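PDB 4PDC: CPXV018 protein from Cowpox virus, which probably serves as a viral MHC class I-like decoy that engages the NKG2D receptor of lymphocytes and so helps infected cells evade killing. Local coordinates for residues K127-G131 against E132-M136. The protein carries 2 engineered substitutions. Sequence-based numbering, arbitrary orientation.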
loop_
_atom_site.group_PDB
_atom_site.type_symbol
_atom_site.label_atom_id
_atom_site.label_comp_id
_atom_site.label_asym_id
_atom_site.label_seq_id
_atom_site.Cartn_x
_atom_site.Cartn_y
_atom_site.Cartn_z
ATOM N N LYS E 127 4.310 -3.956 -2.823
ATOM C CA LYS E 127 3.306 -3.235 -3.588
ATOM C C LYS E 127 2.050 -3.014 -2.745
ATOM O O LYS E 127 1.553 -1.892 -2.651
ATOM C CB LYS E 127 2.965 -3.996 -4.866
ATOM C CG LYS E 127 2.102 -3.220 -5.846
ATOM C CD LYS E 127 2.035 -3.942 -7.181
ATOM C CE LYS E 127 1.178 -3.199 -8.189
ATOM N NZ LYS E 127 1.255 -3.844 -9.534
ATOM N N TRP E 128 1.563 -4.079 -2.110
ATOM C CA TRP E 128 0.373 -4.006 -1.259
ATOM C C TRP E 128 0.665 -4.409 0.188
ATOM O O TRP E 128 -0.242 -4.446 1.019
ATOM C CB TRP E 128 -0.732 -4.899 -1.827
ATOM C CG TRP E 128 -1.279 -4.405 -3.131
ATOM C CD1 TRP E 128 -1.009 -4.897 -4.372
ATOM C CD2 TRP E 128 -2.180 -3.311 -3.318
ATOM N NE1 TRP E 128 -1.692 -4.180 -5.323
ATOM C CE2 TRP E 128 -2.422 -3.201 -4.701
ATOM C CE3 TRP E 128 -2.815 -2.417 -2.449
ATOM C CZ2 TRP E 128 -3.264 -2.232 -5.237
ATOM C CZ3 TRP E 128 -3.653 -1.459 -2.983
ATOM C CH2 TRP E 128 -3.870 -1.372 -4.364
ATOM N N PHE E 129 1.931 -4.693 0.483
ATOM C CA PHE E 129 2.323 -5.285 1.763
ATOM C C PHE E 129 3.647 -4.708 2.266
ATOM O O PHE E 129 4.708 -5.285 2.035
ATOM C CB PHE E 129 2.424 -6.809 1.609
ATOM C CG PHE E 129 2.675 -7.544 2.896
ATOM C CD1 PHE E 129 1.740 -7.525 3.917
ATOM C CD2 PHE E 129 3.833 -8.283 3.070
ATOM C CE1 PHE E 129 1.964 -8.212 5.097
ATOM C CE2 PHE E 129 4.065 -8.971 4.248
ATOM C CZ PHE E 129 3.128 -8.936 5.263
ATOM N N ASP E 130 3.584 -3.571 2.958
ATOM C CA ASP E 130 4.795 -2.918 3.453
ATOM C C ASP E 130 5.161 -3.419 4.849
ATOM O O ASP E 130 4.513 -4.316 5.390
ATOM C CB ASP E 130 4.630 -1.389 3.450
ATOM C CG ASP E 130 3.485 -0.900 4.338
ATOM O OD1 ASP E 130 3.181 -1.535 5.371
ATOM O OD2 ASP E 130 2.900 0.155 4.004
ATOM N N GLY E 131 6.206 -2.837 5.428
ATOM C CA GLY E 131 6.697 -3.275 6.721
ATOM C C GLY E 131 5.666 -3.142 7.828
ATOM O O GLY E 131 5.522 -4.033 8.669
ATOM N N GLU E 132 4.946 -2.025 7.834
ATOM C CA GLU E 132 3.921 -1.795 8.840
ATOM C C GLU E 132 2.819 -2.850 8.737
ATOM O O GLU E 132 2.310 -3.320 9.753
ATOM C CB GLU E 132 3.338 -0.391 8.700
ATOM C CG GLU E 132 2.471 0.023 9.875
ATOM C CD GLU E 132 2.038 1.475 9.806
ATOM O OE1 GLU E 132 2.252 2.118 8.754
ATOM O OE2 GLU E 132 1.489 1.971 10.814
ATOM N N ASP E 133 2.461 -3.221 7.510
ATOM C CA ASP E 133 1.497 -4.294 7.288
ATOM C C ASP E 133 1.988 -5.610 7.891
ATOM O O ASP E 133 1.229 -6.321 8.546
ATOM C CB ASP E 133 1.225 -4.487 5.791
ATOM C CG ASP E 133 0.632 -3.254 5.135
ATOM O OD1 ASP E 133 -0.072 -2.485 5.825
ATOM O OD2 ASP E 133 0.866 -3.060 3.919
ATOM N N CYS E 134 3.259 -5.927 7.665
ATOM C CA CYS E 134 3.834 -7.173 8.157
ATOM C C CYS E 134 3.751 -7.248 9.679
ATOM O O CYS E 134 3.450 -8.300 10.240
ATOM C CB CYS E 134 5.289 -7.309 7.697
ATOM S SG CYS E 134 6.124 -8.810 8.270
ATOM N N ILE E 135 4.003 -6.123 10.340
ATOM C CA ILE E 135 3.941 -6.061 11.797
ATOM C C ILE E 135 2.504 -6.240 12.283
ATOM O O ILE E 135 2.252 -6.926 13.272
ATOM C CB ILE E 135 4.500 -4.718 12.329
ATOM C CG1 ILE E 135 5.992 -4.581 11.996
ATOM C CG2 ILE E 135 4.265 -4.581 13.838
ATOM C CD1 ILE E 135 6.904 -5.519 12.767
ATOM N N MET E 136 1.559 -5.610 11.593
ATOM C CA MET E 136 0.160 -5.705 11.991
ATOM C C MET E 136 -0.383 -7.109 11.724
ATOM O O MET E 136 -1.178 -7.630 12.512
ATOM C CB MET E 136 -0.674 -4.646 11.269
ATOM C CG MET E 136 -0.323 -3.225 11.691
ATOM S SD MET E 136 -0.678 -2.904 13.429
ATOM C CE MET E 136 -2.457 -2.721 13.368
HETATM O O HOH W 1 0.221 0.137 4.776
HETATM O O HOH W 2 3.066 1.987 6.066
#
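Asp130 and Asp133 close a capping box at the start of helix 131-146, each carboxylate accepting from the other residue's backbone N-H. Asp130, the N-cap, takes the amide of Asp133 on OD1 (N to OD1 2.8 Å), nearly in line with the C-O bond. Its CG sits between the backbone N and the carbonyl carbon (chi1 61°), which swings the carboxylate back over the first turn. In return Asp130 N reaches Asp133 OD2 at 2.9 Å, from 36° above the carboxylate plane. Aspartate suits both places, being short enough to fold back upon main-chain amides. The helical ladder then begins with Cys134 N to Asp130 O (3.1 Å).

Two waters extend the polar side. One donates to Asp130 OD2 and Asp133 OD1, the other to Asp130 OD2 and Glu132 OE1, which also hydrogen-bonds a polar side chain on a chain of another protein.

The apolar side belongs to Phe129, whose CD1 packs on Asp133 CB and whose CZ touches Cys134 CB, both at 3.6 Å. Cys134 SG lies obliquely to this ring, 5.3 Å from its centroid, and its disulfide to Cys84 ties the helix to strand 75-87 of the antiparallel sheet.

Asp130 OD1 and Asp133 OD2 approach within 3.1 Å, a like-charge closeness that the amides and the helix N-terminus probably ease. Outside the box, Asp133 OD2 pairs with a basic side chain of one partner-protein chain and OD1 hydrogen-bonds an aromatic side chain of another. The box therefore starts the helix and turns its carboxylates toward two chains of another protein, consistent with an acidic docking surface.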